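Local coordinates for carbohydrate-binding protein (PDB 6N1B) that probably removes the acetyl group from the N-acetylgalactosamine of the blood group A antigen and binds blood-group glycans beside a calcium ion, at residues A[27-35]-A[319-330]. Sequence-based numbering, arbitrary orientation.
Sequences SALNKAPGY and PLLSPGPDGSWD. With GOL (glycerol), chain I.
Ala28 sets its CB against the carbonyl of Leu320 in a worked example of how a propeller is closed: consistent with a velcro closure, the N-terminal strand 30-31 is an edge strand of the last blade, paired with strand 385-395, and the loop arriving from the preceding blade packs on it. In that loop Leu320 and Leu321 form a classic beta bulge opposite Leu301 of strand 300-306. Leu29 crosses Leu320, its CG lying 3.7 Å from Leu320 CD1, and a water bridges Leu29 N to Leu320 O.

Lys31 then runs out over Leu321, its chain extended beyond CG, with CE 3.7 Å from Leu321 CD1. NZ forms a salt bridge to Asp330 OD2 at 2.7 Å, approaching from above the carboxylate plane, and donates to Ser322 O with a C=O...N angle of 167°; a weak third bond goes to a water that also donates to Pro323 O. Tyr356 OH, from strand 351-361, also hydrogen-bonds to Asp330 OD2, which helps fix this carboxylate.

Gly34 O lies 3.0 Å from Trp329 NE1. Tyr35 turns its ring edge toward the face of the Trp329 five-membered ring, planes at 64°, and lays CB over the six-membered ring in a CH-pi contact. Asp330 CB covers the opposite indole face. A glycerol, probably from the crystallisation liquor, lies at the indole edge, its O1 accepting from Trp329 NE1 at 2.9 Å and its O3 donating to Asp330 OD1 at 2.7 Å.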
loop_
_atom_site.group_PDB
_atom_site.type_symbol
_atom_site.label_atom_id
_atom_site.label_comp_id
_atom_site.label_asym_id
_atom_site.label_seq_id
_atom_site.Cartn_x
_atom_site.Cartn_y
_atom_site.Cartn_z
ATOM N N SER A 27 -2.369 4.771 23.622
ATOM C CA SER A 27 -2.139 4.836 22.119
ATOM C C SER A 27 -2.905 3.811 21.360
ATOM O O SER A 27 -3.030 2.642 21.816
ATOM C CB SER A 27 -0.694 4.529 21.778
ATOM O OG SER A 27 0.126 5.420 22.415
ATOM N N ALA A 28 -3.565 4.207 20.225
ATOM C CA ALA A 28 -4.331 3.205 19.460
ATOM C C ALA A 28 -3.480 2.107 18.917
ATOM O O ALA A 28 -3.883 0.959 18.952
ATOM C CB ALA A 28 -5.179 3.786 18.418
ATOM N N LEU A 29 -2.276 2.424 18.438
ATOM C CA LEU A 29 -1.252 1.446 18.090
ATOM C C LEU A 29 0.028 1.790 18.793
ATOM O O LEU A 29 0.332 2.938 18.983
ATOM C CB LEU A 29 -1.039 1.396 16.562
ATOM C CG LEU A 29 -2.197 0.998 15.675
ATOM C CD1 LEU A 29 -1.849 1.211 14.196
ATOM C CD2 LEU A 29 -2.693 -0.401 15.920
ATOM N N ASN A 30 0.816 0.736 19.111
ATOM C CA ASN A 30 2.138 0.929 19.707
ATOM C C ASN A 30 3.185 0.840 18.633
ATOM O O ASN A 30 3.351 -0.239 18.017
ATOM C CB ASN A 30 2.318 -0.186 20.737
ATOM C CG ASN A 30 1.317 -0.048 21.900
ATOM O OD1 ASN A 30 0.646 -1.115 22.191
ATOM N ND2 ASN A 30 1.192 1.072 22.423
ATOM N N LYS A 31 3.869 1.938 18.355
ATOM C CA LYS A 31 4.939 1.946 17.318
ATOM C C LYS A 31 6.155 1.192 17.842
ATOM O O LYS A 31 6.581 1.361 18.988
ATOM C CB LYS A 31 5.315 3.403 17.053
ATOM C CG LYS A 31 4.229 4.219 16.384
ATOM C CD LYS A 31 4.650 5.721 16.350
ATOM C CE LYS A 31 3.712 6.589 15.604
ATOM N NZ LYS A 31 4.206 7.981 15.505
ATOM N N ALA A 32 6.680 0.352 16.952
ATOM C CA ALA A 32 7.933 -0.319 17.246
ATOM C C ALA A 32 9.048 0.702 17.137
ATOM O O ALA A 32 9.043 1.554 16.290
ATOM C CB ALA A 32 8.208 -1.471 16.299
ATOM N N PRO A 33 10.088 0.604 18.002
ATOM C CA PRO A 33 11.240 1.509 17.867
ATOM C C PRO A 33 11.931 1.381 16.511
ATOM O O PRO A 33 11.931 0.265 15.953
ATOM C CB PRO A 33 12.186 1.014 18.983
ATOM C CG PRO A 33 11.458 0.081 19.815
ATOM C CD PRO A 33 10.213 -0.391 19.088
ATOM N N GLY A 34 12.480 2.480 16.046
ATOM C CA GLY A 34 13.217 2.453 14.765
ATOM C C GLY A 34 12.239 2.177 13.588
ATOM O O GLY A 34 11.064 2.591 13.680
ATOM N N TYR A 35 12.763 1.540 12.574
ATOM C CA TYR A 35 11.973 1.227 11.407
ATOM C C TYR A 35 12.485 -0.050 10.777
ATOM O O TYR A 35 13.332 -0.715 11.427
ATOM C CB TYR A 35 11.799 2.421 10.466
ATOM C CG TYR A 35 13.120 2.970 9.985
ATOM C CD1 TYR A 35 13.900 2.319 9.011
ATOM C CD2 TYR A 35 13.635 4.155 10.522
ATOM C CE1 TYR A 35 15.137 2.871 8.571
ATOM C CE2 TYR A 35 14.889 4.672 10.091
ATOM C CZ TYR A 35 15.614 4.047 9.112
ATOM O OH TYR A 35 16.823 4.518 8.685
ATOM N N PRO A 319 -7.512 9.563 15.696
ATOM C CA PRO A 319 -6.601 8.911 14.730
ATOM C C PRO A 319 -6.126 7.578 15.228
ATOM O O PRO A 319 -5.926 7.352 16.421
ATOM C CB PRO A 319 -5.432 9.887 14.580
ATOM C CG PRO A 319 -5.501 10.681 15.840
ATOM C CD PRO A 319 -6.898 10.720 16.294
ATOM N N LEU A 320 -5.974 6.662 14.282
ATOM C CA LEU A 320 -5.312 5.417 14.527
ATOM C C LEU A 320 -3.798 5.609 14.666
ATOM O O LEU A 320 -3.176 4.835 15.470
ATOM C CB LEU A 320 -5.607 4.447 13.323
ATOM C CG LEU A 320 -4.983 3.099 13.295
ATOM C CD1 LEU A 320 -5.512 2.263 14.478
ATOM C CD2 LEU A 320 -5.225 2.388 11.976
ATOM N N LEU A 321 -3.175 6.510 13.976
ATOM C CA LEU A 321 -1.730 6.679 14.053
ATOM C C LEU A 321 -1.479 8.122 13.639
ATOM O O LEU A 321 -2.035 8.590 12.627
ATOM C CB LEU A 321 -0.973 5.703 13.178
ATOM C CG LEU A 321 0.494 5.427 13.509
ATOM C CD1 LEU A 321 0.565 4.731 14.854
ATOM C CD2 LEU A 321 1.163 4.655 12.439
ATOM N N SER A 322 -0.521 8.798 14.340
ATOM C CA SER A 322 -0.199 10.152 14.068
ATOM C C SER A 322 1.321 10.330 13.899
ATOM O O SER A 322 2.062 9.484 14.440
ATOM C CB SER A 322 -0.691 11.021 15.232
ATOM O OG SER A 322 -2.095 10.958 15.423
ATOM N N PRO A 323 1.762 11.423 13.316
ATOM C CA PRO A 323 3.213 11.697 13.251
ATOM C C PRO A 323 3.827 11.692 14.640
ATOM O O PRO A 323 3.203 12.088 15.643
ATOM C CB PRO A 323 3.293 13.074 12.569
ATOM C CG PRO A 323 2.032 13.210 11.844
ATOM C CD PRO A 323 0.974 12.441 12.560
ATOM N N GLY A 324 5.087 11.252 14.666
ATOM C CA GLY A 324 5.865 11.287 15.907
ATOM C C GLY A 324 6.276 12.699 16.292
ATOM O O GLY A 324 6.077 13.694 15.557
ATOM N N PRO A 325 6.961 12.851 17.415
ATOM C CA PRO A 325 7.393 14.166 17.888
ATOM C C PRO A 325 8.495 14.705 16.981
ATOM O O PRO A 325 9.196 13.991 16.295
ATOM C CB PRO A 325 7.943 13.875 19.280
ATOM C CG PRO A 325 8.054 12.467 19.399
ATOM C CD PRO A 325 7.241 11.776 18.407
ATOM N N ASP A 326 8.679 16.020 17.040
ATOM C CA ASP A 326 9.725 16.692 16.218
ATOM C C ASP A 326 11.014 15.979 16.350
ATOM O O ASP A 326 11.520 15.741 17.489
ATOM C CB ASP A 326 9.837 18.158 16.594
ATOM C CG ASP A 326 8.677 18.950 16.279
ATOM O OD1 ASP A 326 8.049 18.858 15.238
ATOM O OD2 ASP A 326 8.484 19.901 17.060
ATOM N N GLY A 327 11.607 15.729 15.202
ATOM C CA GLY A 327 12.857 15.068 15.103
ATOM C C GLY A 327 12.854 13.609 14.878
ATOM O O GLY A 327 13.913 13.011 14.581
ATOM N N SER A 328 11.682 12.994 15.026
ATOM C CA SER A 328 11.525 11.530 14.814
ATOM C C SER A 328 11.458 11.259 13.325
ATOM O O SER A 328 11.051 12.119 12.503
ATOM C CB SER A 328 10.290 11.028 15.504
ATOM O OG SER A 328 10.550 11.075 16.888
ATOM N N TRP A 329 11.720 10.005 12.932
ATOM C CA TRP A 329 11.709 9.627 11.504
ATOM C C TRP A 329 10.297 9.740 10.890
ATOM O O TRP A 329 10.191 9.791 9.656
ATOM C CB TRP A 329 12.267 8.208 11.305
ATOM C CG TRP A 329 11.414 7.108 11.829
ATOM C CD1 TRP A 329 11.416 6.521 13.109
ATOM C CD2 TRP A 329 10.361 6.424 11.116
ATOM N NE1 TRP A 329 10.501 5.519 13.208
ATOM C CE2 TRP A 329 9.822 5.474 12.021
ATOM C CE3 TRP A 329 9.860 6.469 9.813
ATOM C CZ2 TRP A 329 8.784 4.620 11.667
ATOM C CZ3 TRP A 329 8.873 5.622 9.431
ATOM C CH2 TRP A 329 8.324 4.708 10.358
ATOM N N ASP A 330 9.260 9.771 11.735
ATOM C CA ASP A 330 7.863 9.853 11.275
ATOM C C ASP A 330 7.243 11.187 11.689
ATOM O O ASP A 330 6.015 11.211 11.876
ATOM C CB ASP A 330 7.091 8.646 11.730
ATOM C CG ASP A 330 6.994 8.485 13.216
ATOM O OD1 ASP A 330 7.584 9.299 14.006
ATOM O OD2 ASP A 330 6.228 7.618 13.702
HETATM C C1 GOL I . 8.683 4.643 16.256
HETATM O O1 GOL I . 9.943 4.381 15.806
HETATM C C2 GOL I . 8.789 5.961 16.947
HETATM O O2 GOL I . 9.923 6.320 17.718
HETATM C C3 GOL I . 8.760 6.965 15.910
HETATM O O3 GOL I . 8.193 8.200 16.427
HETATM O O HOH W 1 -1.725 5.219 17.738
HETATM O O HOH W 2 2.316 9.986 17.628
#